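Putative histidinol-phosphate aminotransferase (Erwinia carotovora atroseptica, PDB 3LY1) is probably a pyridoxal-phosphate-dependent aminotransferase of the histidinol-phosphate aminotransferase subfamily, thought to move amino groups between substrates. Local coordinates at residues A[288-299]-A[321-332]; A[80-88]-A[231-239]. All blocks are in the same frame, centred on the assembly; numbering follows the deposited sequence. Where two conformers were deposited one is given.

The two contacts sit on opposite sides of the centre of the chain, 30 Å apart between their centres and about 12 Å apart at their nearest atoms, and the pyridoxal phosphate site relates to both. Contact 2 packs helix 76-88 against helix 229-235 and the residues that follow it; Ile81 of helix 76-88 touches the cofactor and Ser77, near its start, binds it. Contact 1 pairs strands 294-298 and 327-331 beyond the seven-stranded mixed sheet, and brings the side chain of Arg329 to about 6 Å from the cofactor at nearest atoms. Contact 2 also lies at the subunit interface, whereas neither segment of contact 1 touches the second subunit.

Contact 1: residues A[288-299]-A[321-332]; sequences LPSEGNFVFHQL and FPPADNWCRISL
Trp327 and Phe296 touch across a two-stranded antiparallel ladder, and the tryptophan can be followed outward. Its CB lies over one face of the Phe296 ring, 3.5 Å from CZ, a CH-pi contact. With CG beside the backbone N (chi1 -70°), the indole turns along strand 294-298: Trp327 CE3 passes 3.2 Å from His297 C, and the six-membered ring receives Gln298 CB over its centre, 3.9 Å from the centroid. At the far rim, Trp327 CZ3 reaches Leu288 CG at 3.9 Å. A broad, partly exposed indole suits this place, since it covers both peptide and aliphatic groups; Gln298, itself partly exposed, lays its methylenes on the ring and leaves OE1 beside Trp327 CZ2.

Phe296 is buried, with Ala324 CB and Arg329 CB at its ring edge. Beyond CB, Arg329 runs its CG and CD past Phe294 CD2, and its guanidinium, with Phe321 CZ over one face, hydrogen-bonds to Asn152 and to a bound citrate, probably from the crystallisation liquor. On the other side of the ladder, Cys328 SG sits over the His297 ring, 3.2 Å from NE2, while His297 ND1 donates to Gln298 O at 2.9 Å. Ile330 CG1 meets the ring edge.

Paired backbone bonds join Val295 to Ile330 and His297 to Cys328; Ile330 N to Val295 O is nearly straight (174°). This is a two-stranded antiparallel sheet whose strands are joined through helix 303-312 and strand 315-316, carrying an arginine to the cofactor pocket, consistent with the substrate-carboxylate arginine of fold-type I aminotransferases.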
loop_
_atom_site.group_PDB
_atom_site.type_symbol
_atom_site.label_atom_id
_atom_site.label_comp_id
_atom_site.label_asym_id
_atom_site.label_seq_id
_atom_site.Cartn_x
_atom_site.Cartn_y
_atom_site.Cartn_z
ATOM N N LEU A 288 -20.622 19.381 -18.747
ATOM C CA LEU A 288 -21.341 19.127 -17.509
ATOM C C LEU A 288 -20.783 20.010 -16.395
ATOM O O LEU A 288 -19.626 20.439 -16.441
ATOM C CB LEU A 288 -21.276 17.632 -17.136
ATOM C CG LEU A 288 -21.780 16.606 -18.166
ATOM C CD1 LEU A 288 -21.775 15.155 -17.617
ATOM C CD2 LEU A 288 -23.186 16.944 -18.610
ATOM N N PRO A 289 -21.612 20.319 -15.386
ATOM C CA PRO A 289 -21.081 21.147 -14.295
ATOM C C PRO A 289 -19.914 20.395 -13.625
ATOM O O PRO A 289 -19.932 19.143 -13.509
ATOM C CB PRO A 289 -22.264 21.312 -13.351
ATOM C CG PRO A 289 -23.477 20.990 -14.158
ATOM C CD PRO A 289 -23.042 20.015 -15.230
ATOM N N SER A 290 -18.884 21.145 -13.293
ATOM C CA SER A 290 -17.620 20.622 -12.804
ATOM C C SER A 290 -17.521 21.030 -11.354
ATOM O O SER A 290 -17.514 22.214 -11.039
ATOM C CB SER A 290 -16.456 21.246 -13.599
ATOM O OG SER A 290 -15.204 20.927 -13.039
ATOM N N GLU A 291 -17.505 20.046 -10.469
ATOM C CA GLU A 291 -17.388 20.287 -9.040
ATOM C C GLU A 291 -16.095 19.691 -8.459
ATOM O O GLU A 291 -15.832 19.852 -7.256
ATOM C CB GLU A 291 -18.599 19.695 -8.319
ATOM C CG GLU A 291 -19.887 20.330 -8.733
ATOM C CD GLU A 291 -19.976 21.819 -8.407
ATOM O OE1 GLU A 291 -19.360 22.281 -7.429
ATOM O OE2 GLU A 291 -20.678 22.541 -9.146
ATOM N N GLY A 292 -15.327 19.013 -9.319
ATOM C CA GLY A 292 -14.011 18.467 -9.009
ATOM C C GLY A 292 -12.902 19.276 -9.701
ATOM O O GLY A 292 -13.064 20.460 -9.936
ATOM N N ASN A 293 -11.797 18.616 -10.046
ATOM C CA ASN A 293 -10.651 19.260 -10.723
ATOM C C ASN A 293 -10.514 18.780 -12.184
ATOM O O ASN A 293 -9.407 18.580 -12.700
ATOM C CB ASN A 293 -9.355 19.085 -9.893
ATOM C CG ASN A 293 -8.907 17.632 -9.736
ATOM O OD1 ASN A 293 -9.634 16.707 -10.069
ATOM N ND2 ASN A 293 -7.677 17.441 -9.230
ATOM N N PHE A 294 -11.665 18.598 -12.837
ATOM C CA PHE A 294 -11.731 18.158 -14.239
ATOM C C PHE A 294 -13.089 18.523 -14.849
ATOM O O PHE A 294 -14.035 18.796 -14.112
ATOM C CB PHE A 294 -11.534 16.644 -14.359
ATOM C CG PHE A 294 -12.463 15.833 -13.451
ATOM C CD1 PHE A 294 -12.108 15.580 -12.134
ATOM C CD2 PHE A 294 -13.657 15.331 -13.922
ATOM C CE1 PHE A 294 -12.933 14.852 -11.295
ATOM C CE2 PHE A 294 -14.493 14.572 -13.105
ATOM C CZ PHE A 294 -14.136 14.350 -11.779
ATOM N N VAL A 295 -13.178 18.537 -16.182
ATOM C CA VAL A 295 -14.409 18.900 -16.866
ATOM C C VAL A 295 -14.693 17.826 -17.904
ATOM O O VAL A 295 -13.763 17.327 -18.606
ATOM C CB VAL A 295 -14.297 20.312 -17.547
ATOM C CG1 VAL A 295 -15.553 20.623 -18.477
ATOM C CG2 VAL A 295 -14.079 21.407 -16.528
ATOM N N PHE A 296 -15.956 17.427 -17.971
ATOM C CA PHE A 296 -16.396 16.456 -18.943
ATOM C C PHE A 296 -17.140 17.266 -19.993
ATOM O O PHE A 296 -18.085 17.975 -19.675
ATOM C CB PHE A 296 -17.282 15.404 -18.268
ATOM C CG PHE A 296 -17.343 14.070 -18.983
ATOM C CD1 PHE A 296 -16.199 13.306 -19.177
ATOM C CD2 PHE A 296 -18.572 13.533 -19.351
ATOM C CE1 PHE A 296 -16.267 12.036 -19.778
ATOM C CE2 PHE A 296 -18.646 12.250 -19.961
ATOM C CZ PHE A 296 -17.502 11.520 -20.165
ATOM N N HIS A 297 -16.656 17.240 -21.228
ATOM C CA HIS A 297 -17.320 17.954 -22.334
ATOM C C HIS A 297 -17.463 17.116 -23.596
ATOM O O HIS A 297 -16.759 16.100 -23.787
ATOM C CB HIS A 297 -16.656 19.291 -22.628
ATOM C CG HIS A 297 -15.342 19.221 -23.362
ATOM N ND1 HIS A 297 -15.261 19.142 -24.736
ATOM C CD2 HIS A 297 -14.062 19.324 -22.919
ATOM C CE1 HIS A 297 -13.985 19.184 -25.109
ATOM N NE2 HIS A 297 -13.233 19.298 -24.022
ATOM N N GLN A 298 -18.393 17.571 -24.438
ATOM C CA GLN A 298 -18.761 16.871 -25.644
ATOM C C GLN A 298 -17.806 17.212 -26.772
ATOM O O GLN A 298 -17.135 18.248 -26.744
ATOM C CB GLN A 298 -20.202 17.240 -26.033
ATOM C CG GLN A 298 -20.872 16.226 -26.931
ATOM C CD GLN A 298 -22.317 16.618 -27.285
ATOM O OE1 GLN A 298 -23.024 17.188 -26.472
ATOM N NE2 GLN A 298 -22.735 16.307 -28.504
ATOM N N LEU A 299 -17.707 16.297 -27.730
ATOM C CA LEU A 299 -16.932 16.513 -28.944
ATOM C C LEU A 299 -17.803 16.284 -30.159
ATOM O O LEU A 299 -18.722 15.447 -30.126
ATOM C CB LEU A 299 -15.740 15.570 -29.008
ATOM C CG LEU A 299 -14.653 15.818 -27.974
ATOM C CD1 LEU A 299 -13.624 14.665 -27.932
ATOM C CD2 LEU A 299 -13.981 17.194 -28.257
ATOM N N PHE A 321 -14.037 7.065 -21.954
ATOM C CA PHE A 321 -14.951 6.608 -20.913
ATOM C C PHE A 321 -16.269 6.100 -21.520
ATOM O O PHE A 321 -17.294 6.780 -21.453
ATOM C CB PHE A 321 -15.213 7.743 -19.899
ATOM C CG PHE A 321 -13.972 8.190 -19.156
ATOM C CD1 PHE A 321 -13.534 7.502 -18.031
ATOM C CD2 PHE A 321 -13.227 9.261 -19.603
ATOM C CE1 PHE A 321 -12.364 7.894 -17.354
ATOM C CE2 PHE A 321 -12.074 9.656 -18.929
ATOM C CZ PHE A 321 -11.641 8.946 -17.805
ATOM N N PRO A 322 -16.248 4.903 -22.145
ATOM C CA PRO A 322 -17.531 4.347 -22.585
ATOM C C PRO A 322 -18.505 4.205 -21.400
ATOM O O PRO A 322 -18.069 4.019 -20.250
ATOM C CB PRO A 322 -17.155 2.985 -23.209
ATOM C CG PRO A 322 -15.863 2.595 -22.569
ATOM C CD PRO A 322 -15.140 3.953 -22.311
ATOM N N PRO A 323 -19.816 4.340 -21.660
ATOM C CA PRO A 323 -20.505 4.516 -22.943
ATOM C C PRO A 323 -20.625 5.965 -23.468
ATOM O O PRO A 323 -21.300 6.185 -24.481
ATOM C CB PRO A 323 -21.902 3.979 -22.639
ATOM C CG PRO A 323 -22.087 4.402 -21.207
ATOM C CD PRO A 323 -20.776 4.108 -20.568
ATOM N N ALA A 324 -19.968 6.927 -22.823
ATOM C CA ALA A 324 -20.022 8.323 -23.279
ATOM C C ALA A 324 -18.958 8.525 -24.349
ATOM O O ALA A 324 -17.949 9.210 -24.136
ATOM C CB ALA A 324 -19.799 9.261 -22.127
ATOM N N ASP A 325 -19.182 7.928 -25.513
ATOM C CA ASP A 325 -18.126 7.788 -26.511
ATOM C C ASP A 325 -17.733 9.090 -27.195
ATOM O O ASP A 325 -16.673 9.148 -27.795
ATOM C CB ASP A 325 -18.522 6.781 -27.601
ATOM C CG ASP A 325 -18.842 5.391 -27.036
ATOM O OD1 ASP A 325 -18.212 4.979 -26.037
ATOM O OD2 ASP A 325 -19.734 4.731 -27.611
ATOM N N ASN A 326 -18.609 10.084 -27.154
ATOM C CA ASN A 326 -18.363 11.355 -27.838
ATOM C C ASN A 326 -18.041 12.477 -26.838
ATOM O O ASN A 326 -18.298 13.658 -27.110
ATOM C CB ASN A 326 -19.564 11.743 -28.730
ATOM C CG ASN A 326 -19.848 10.723 -29.846
ATOM O OD1 ASN A 326 -19.046 9.833 -30.122
ATOM N ND2 ASN A 326 -21.005 10.865 -30.489
ATOM N N TRP A 327 -17.473 12.093 -25.689
ATOM C CA TRP A 327 -17.149 13.027 -24.583
ATOM C C TRP A 327 -15.705 12.820 -24.179
ATOM O O TRP A 327 -15.153 11.712 -24.366
ATOM C CB TRP A 327 -18.077 12.797 -23.382
ATOM C CG TRP A 327 -19.497 13.227 -23.645
ATOM C CD1 TRP A 327 -20.401 12.607 -24.475
ATOM C CD2 TRP A 327 -20.167 14.374 -23.115
ATOM N NE1 TRP A 327 -21.589 13.297 -24.473
ATOM C CE2 TRP A 327 -21.467 14.387 -23.653
ATOM C CE3 TRP A 327 -19.803 15.384 -22.225
ATOM C CZ2 TRP A 327 -22.382 15.374 -23.343
ATOM C CZ3 TRP A 327 -20.715 16.372 -21.924
ATOM C CH2 TRP A 327 -22.002 16.352 -22.479
ATOM N N CYS A 328 -15.087 13.871 -23.665
ATOM C CA CYS A 328 -13.739 13.782 -23.140
ATOM C C CYS A 328 -13.644 14.417 -21.743
ATOM O O CYS A 328 -14.315 15.403 -21.426
ATOM C CB CYS A 328 -12.706 14.422 -24.085
ATOM S SG CYS A 328 -13.002 16.144 -24.484
ATOM N N ARG A 329 -12.792 13.827 -20.916
ATOM C CA ARG A 329 -12.540 14.333 -19.601
ATOM C C ARG A 329 -11.200 15.022 -19.650
ATOM O O ARG A 329 -10.166 14.395 -19.985
ATOM C CB ARG A 329 -12.498 13.194 -18.561
ATOM C CG ARG A 329 -12.453 13.768 -17.121
ATOM C CD ARG A 329 -12.075 12.689 -16.073
ATOM N NE ARG A 329 -10.680 12.286 -16.266
ATOM C CZ ARG A 329 -10.123 11.216 -15.733
ATOM N NH1 ARG A 329 -10.845 10.388 -14.984
ATOM N NH2 ARG A 329 -8.847 10.954 -15.982
ATOM N N ILE A 330 -11.221 16.319 -19.362
ATOM C CA ILE A 330 -10.056 17.152 -19.411
ATOM C C ILE A 330 -9.720 17.554 -17.983
ATOM O O ILE A 330 -10.495 18.256 -17.356
ATOM C CB ILE A 330 -10.341 18.473 -20.171
ATOM C CG1 ILE A 330 -10.853 18.217 -21.580
ATOM C CG2 ILE A 330 -9.097 19.353 -20.171
ATOM C CD1 ILE A 330 -9.932 17.386 -22.469
ATOM N N SER A 331 -8.594 17.108 -17.437
ATOM C CA SER A 331 -8.221 17.583 -16.082
ATOM C C SER A 331 -7.834 19.066 -16.075
ATOM O O SER A 331 -7.364 19.646 -17.067
ATOM C CB SER A 331 -7.120 16.704 -15.416
ATOM O OG SER A 331 -7.410 15.302 -15.631
ATOM N N LEU A 332 -8.000 19.692 -14.933
ATOM C CA LEU A 332 -7.693 21.110 -14.850
ATOM C C LEU A 332 -6.241 21.298 -14.430
ATOM O O LEU A 332 -5.828 20.868 -13.360
ATOM C CB LEU A 332 -8.671 21.820 -13.943
ATOM C CG LEU A 332 -10.140 21.841 -14.387
ATOM C CD1 LEU A 332 -11.038 22.536 -13.323
ATOM C CD2 LEU A 332 -10.322 22.498 -15.747
#

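Contact 2: residues A[80-88]-A[231-239]. With EDO (1,2-ethanediol), chain I.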
loop_
_atom_site.group_PDB
_atom_site.type_symbol
_atom_site.label_atom_id
_atom_site.label_comp_id
_atom_site.label_asym_id
_atom_site.label_seq_id
_atom_site.Cartn_x
_atom_site.Cartn_y
_atom_site.Cartn_z
ATOM N N GLY A 80 -8.599 1.400 -0.264
ATOM C CA GLY A 80 -9.898 1.480 0.433
ATOM C C GLY A 80 -11.063 0.901 -0.322
ATOM O O GLY A 80 -11.867 0.156 0.251
ATOM N N ILE A 81 -11.117 1.165 -1.629
ATOM C CA ILE A 81 -12.176 0.624 -2.461
ATOM C C ILE A 81 -12.051 -0.889 -2.503
ATOM O O ILE A 81 -13.040 -1.597 -2.304
ATOM C CB ILE A 81 -12.142 1.177 -3.907
ATOM C CG1 ILE A 81 -12.291 2.699 -3.902
ATOM C CG2 ILE A 81 -13.231 0.462 -4.752
ATOM C CD1 ILE A 81 -11.822 3.437 -5.217
ATOM N N ARG A 82 -10.834 -1.376 -2.744
ATOM C CA ARG A 82 -10.555 -2.817 -2.714
ATOM C C ARG A 82 -10.973 -3.467 -1.405
ATOM O O ARG A 82 -11.722 -4.432 -1.401
ATOM C CB ARG A 82 -9.085 -3.138 -3.034
ATOM C CG ARG A 82 -8.879 -4.663 -3.205
ATOM C CD ARG A 82 -7.399 -5.080 -3.306
ATOM N NE ARG A 82 -6.654 -4.519 -2.197
ATOM C CZ ARG A 82 -6.712 -4.951 -0.949
ATOM N NH1 ARG A 82 -7.484 -5.996 -0.585
ATOM N NH2 ARG A 82 -6.030 -4.315 -0.041
ATOM N N ALA A 83 -10.536 -2.915 -0.289
ATOM C CA ALA A 83 -10.818 -3.484 1.013
ATOM C C ALA A 83 -12.313 -3.478 1.347
ATOM O O ALA A 83 -12.827 -4.471 1.889
ATOM C CB ALA A 83 -10.038 -2.762 2.099
ATOM N N ALA A 84 -12.993 -2.382 0.990
ATOM C CA ALA A 84 -14.420 -2.256 1.191
ATOM C C ALA A 84 -15.140 -3.335 0.424
ATOM O O ALA A 84 -16.001 -4.007 0.985
ATOM C CB ALA A 84 -14.927 -0.862 0.809
ATOM N N ILE A 85 -14.781 -3.535 -0.841
ATOM C CA ILE A 85 -15.439 -4.567 -1.670
ATOM C C ILE A 85 -15.119 -5.975 -1.150
ATOM O O ILE A 85 -16.012 -6.826 -1.011
ATOM C CB ILE A 85 -15.034 -4.450 -3.175
ATOM C CG1 ILE A 85 -15.447 -3.087 -3.772
ATOM C CG2 ILE A 85 -15.587 -5.654 -4.013
ATOM C CD1 ILE A 85 -16.913 -2.882 -3.897
ATOM N N GLU A 86 -13.853 -6.231 -0.823
ATOM C CA GLU A 86 -13.496 -7.578 -0.327
ATOM C C GLU A 86 -14.224 -7.908 0.981
ATOM O O GLU A 86 -14.648 -9.055 1.219
ATOM C CB GLU A 86 -11.954 -7.709 -0.182
ATOM C CG GLU A 86 -11.227 -7.867 -1.543
ATOM C CD GLU A 86 -9.735 -8.194 -1.380
ATOM O OE1 GLU A 86 -9.351 -8.718 -0.316
ATOM O OE2 GLU A 86 -8.956 -7.925 -2.305
ATOM N N ALA A 87 -14.371 -6.906 1.839
ATOM C CA ALA A 87 -14.982 -7.100 3.138
ATOM C C ALA A 87 -16.450 -7.485 3.042
ATOM O O ALA A 87 -16.923 -8.248 3.876
ATOM C CB ALA A 87 -14.821 -5.826 4.016
ATOM N N TYR A 88 -17.144 -6.989 2.013
ATOM C CA TYR A 88 -18.592 -7.143 1.874
ATOM C C TYR A 88 -19.008 -8.011 0.686
ATOM O O TYR A 88 -20.198 -8.197 0.435
ATOM C CB TYR A 88 -19.253 -5.760 1.869
ATOM C CG TYR A 88 -19.201 -5.192 3.259
ATOM C CD1 TYR A 88 -20.137 -5.579 4.213
ATOM C CD2 TYR A 88 -18.148 -4.397 3.671
ATOM C CE1 TYR A 88 -20.064 -5.140 5.515
ATOM C CE2 TYR A 88 -18.069 -3.938 4.958
ATOM C CZ TYR A 88 -19.039 -4.322 5.891
ATOM O OH TYR A 88 -18.961 -3.881 7.195
ATOM N N VAL A 231 -17.429 -1.925 11.009
ATOM C CA VAL A 231 -17.170 -1.951 9.569
ATOM C C VAL A 231 -15.681 -1.745 9.291
ATOM O O VAL A 231 -15.095 -2.429 8.455
ATOM C CB VAL A 231 -18.000 -0.864 8.867
ATOM C CG1 VAL A 231 -17.644 -0.734 7.370
ATOM C CG2 VAL A 231 -19.540 -1.144 9.114
ATOM N N ILE A 232 -15.059 -0.792 9.975
ATOM C CA ILE A 232 -13.623 -0.625 9.860
ATOM C C ILE A 232 -12.861 -1.925 10.250
ATOM O O ILE A 232 -11.903 -2.314 9.579
ATOM C CB ILE A 232 -13.137 0.533 10.736
ATOM C CG1 ILE A 232 -13.668 1.872 10.212
ATOM C CG2 ILE A 232 -11.610 0.507 10.865
ATOM C CD1 ILE A 232 -13.194 2.248 8.786
ATOM N N ALA A 233 -13.302 -2.594 11.316
ATOM C CA ALA A 233 -12.663 -3.822 11.758
ATOM C C ALA A 233 -12.719 -4.863 10.640
ATOM O O ALA A 233 -11.725 -5.551 10.395
ATOM C CB ALA A 233 -13.297 -4.341 13.053
ATOM N N LEU A 234 -13.848 -4.960 9.933
ATOM C CA LEU A 234 -13.962 -5.936 8.837
ATOM C C LEU A 234 -13.067 -5.557 7.656
ATOM O O LEU A 234 -12.376 -6.420 7.096
ATOM C CB LEU A 234 -15.420 -6.133 8.368
ATOM C CG LEU A 234 -16.384 -6.909 9.274
ATOM C CD1 LEU A 234 -17.766 -6.900 8.642
ATOM C CD2 LEU A 234 -15.925 -8.335 9.532
HETATM N N MSE A 235 -13.045 -4.275 7.284
HETATM C CA MSE A 235 -12.206 -3.790 6.169
HETATM C C MSE A 235 -10.737 -4.014 6.434
HETATM O O MSE A 235 -9.983 -4.315 5.517
HETATM C CB MSE A 235 -12.439 -2.313 5.907
HETATM C CG MSE A 235 -13.741 -2.046 5.284
HETATM SE SE MSE A 235 -13.974 -0.104 5.035
HETATM C CE MSE A 235 -12.494 0.331 3.911
ATOM N N GLY A 236 -10.345 -3.930 7.703
ATOM C CA GLY A 236 -8.974 -4.058 8.093
ATOM C C GLY A 236 -8.385 -5.451 7.948
ATOM O O GLY A 236 -7.167 -5.597 7.936
ATOM N N ARG A 237 -9.268 -6.446 7.814
ATOM C CA ARG A 237 -8.838 -7.804 7.572
ATOM C C ARG A 237 -8.351 -7.996 6.113
ATOM O O ARG A 237 -7.754 -9.013 5.803
ATOM C CB ARG A 237 -9.958 -8.776 7.980
ATOM C CG ARG A 237 -10.196 -8.791 9.518
ATOM C CD ARG A 237 -11.593 -9.271 9.959
ATOM N NE ARG A 237 -11.808 -10.684 9.723
ATOM C CZ ARG A 237 -11.431 -11.668 10.535
ATOM N NH1 ARG A 237 -10.800 -11.410 11.674
ATOM N NH2 ARG A 237 -11.680 -12.926 10.188
ATOM N N TYR A 238 -8.558 -6.995 5.249
ATOM C CA TYR A 238 -8.215 -7.060 3.826
ATOM C C TYR A 238 -7.138 -6.090 3.398
ATOM O O TYR A 238 -6.906 -5.896 2.197
ATOM C CB TYR A 238 -9.478 -6.959 2.966
ATOM C CG TYR A 238 -10.396 -8.081 3.328
ATOM C CD1 TYR A 238 -10.193 -9.357 2.833
ATOM C CD2 TYR A 238 -11.410 -7.897 4.240
ATOM C CE1 TYR A 238 -11.001 -10.412 3.219
ATOM C CE2 TYR A 238 -12.201 -8.954 4.636
ATOM C CZ TYR A 238 -11.985 -10.189 4.117
ATOM O OH TYR A 238 -12.798 -11.217 4.515
ATOM N N VAL A 239 -6.444 -5.520 4.385
ATOM C CA VAL A 239 -5.201 -4.765 4.165
ATOM C C VAL A 239 -4.159 -5.346 5.129
ATOM O O VAL A 239 -4.515 -6.047 6.094
ATOM C CB VAL A 239 -5.361 -3.237 4.382
ATOM C CG1 VAL A 239 -6.345 -2.657 3.373
ATOM C CG2 VAL A 239 -5.770 -2.921 5.824
HETATM C C1 EDO I . -23.044 -6.228 1.610
HETATM O O1 EDO I . -22.499 -7.485 2.074
HETATM C C2 EDO I . -24.360 -5.869 2.283
HETATM O O2 EDO I . -24.277 -5.960 3.717
HETATM O O HOH W 1 -15.508 -10.110 5.393
#
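Tyr238 O is gripped by two nitrogens of Arg82, NH1 at 2.8 Å and NH2 at 2.9 Å, both lying in the carbonyl plane. The guanidinium meets this single oxygen end-on, and the N-H directions are somewhat bent, 145° each, as expected when two donors share one acceptor. NH1 also forms a salt bridge to Glu86 OE2 at 3.0 Å, one helical turn on, approaching from above the carboxylate plane, while NE pairs with Glu79. Two carboxylates thus probably help hold the guanidinium's rotation and balance its charge. Arginine suits the place because its planar head can serve all three acceptors at once; the bend at chi3 turns that head toward the carbonyl.

Tyr238 lays one face of its ring against the helix backbone at Glu86 O and Ala87 N, with Glu86 CB off-centre above it. The carboxylate and ring planes stand 78° apart, and Glu86 OE1 comes 3.3 Å from Tyr238 CD1. A water links Tyr238 OH to Ala87 O.

Small residues allow this close approach. Selenomethionine 235 (Met235) is a knob in a hole formed by Gly80, Ala83, Ala84 and Ala87, and its CE reaches Gly80 O at 3.7 Å. Farther along, Tyr88 OH rests between both methyls of Val231, 3.4 Å from CG2, and Leu234 CD1.

Tyr238 also packs on Glu86 of the second subunit, and Arg82 and Glu86 on its Tyr238. The axes of segments 80-88 and 231-235, 9.2 Å apart at closest approach and at 99°, make a near-perpendicular knob-into-hole packing on the large domain of the fold-type I aminotransferases, where helix 76-88 carries cofactor-contacting Ile81 on its sheet-facing side.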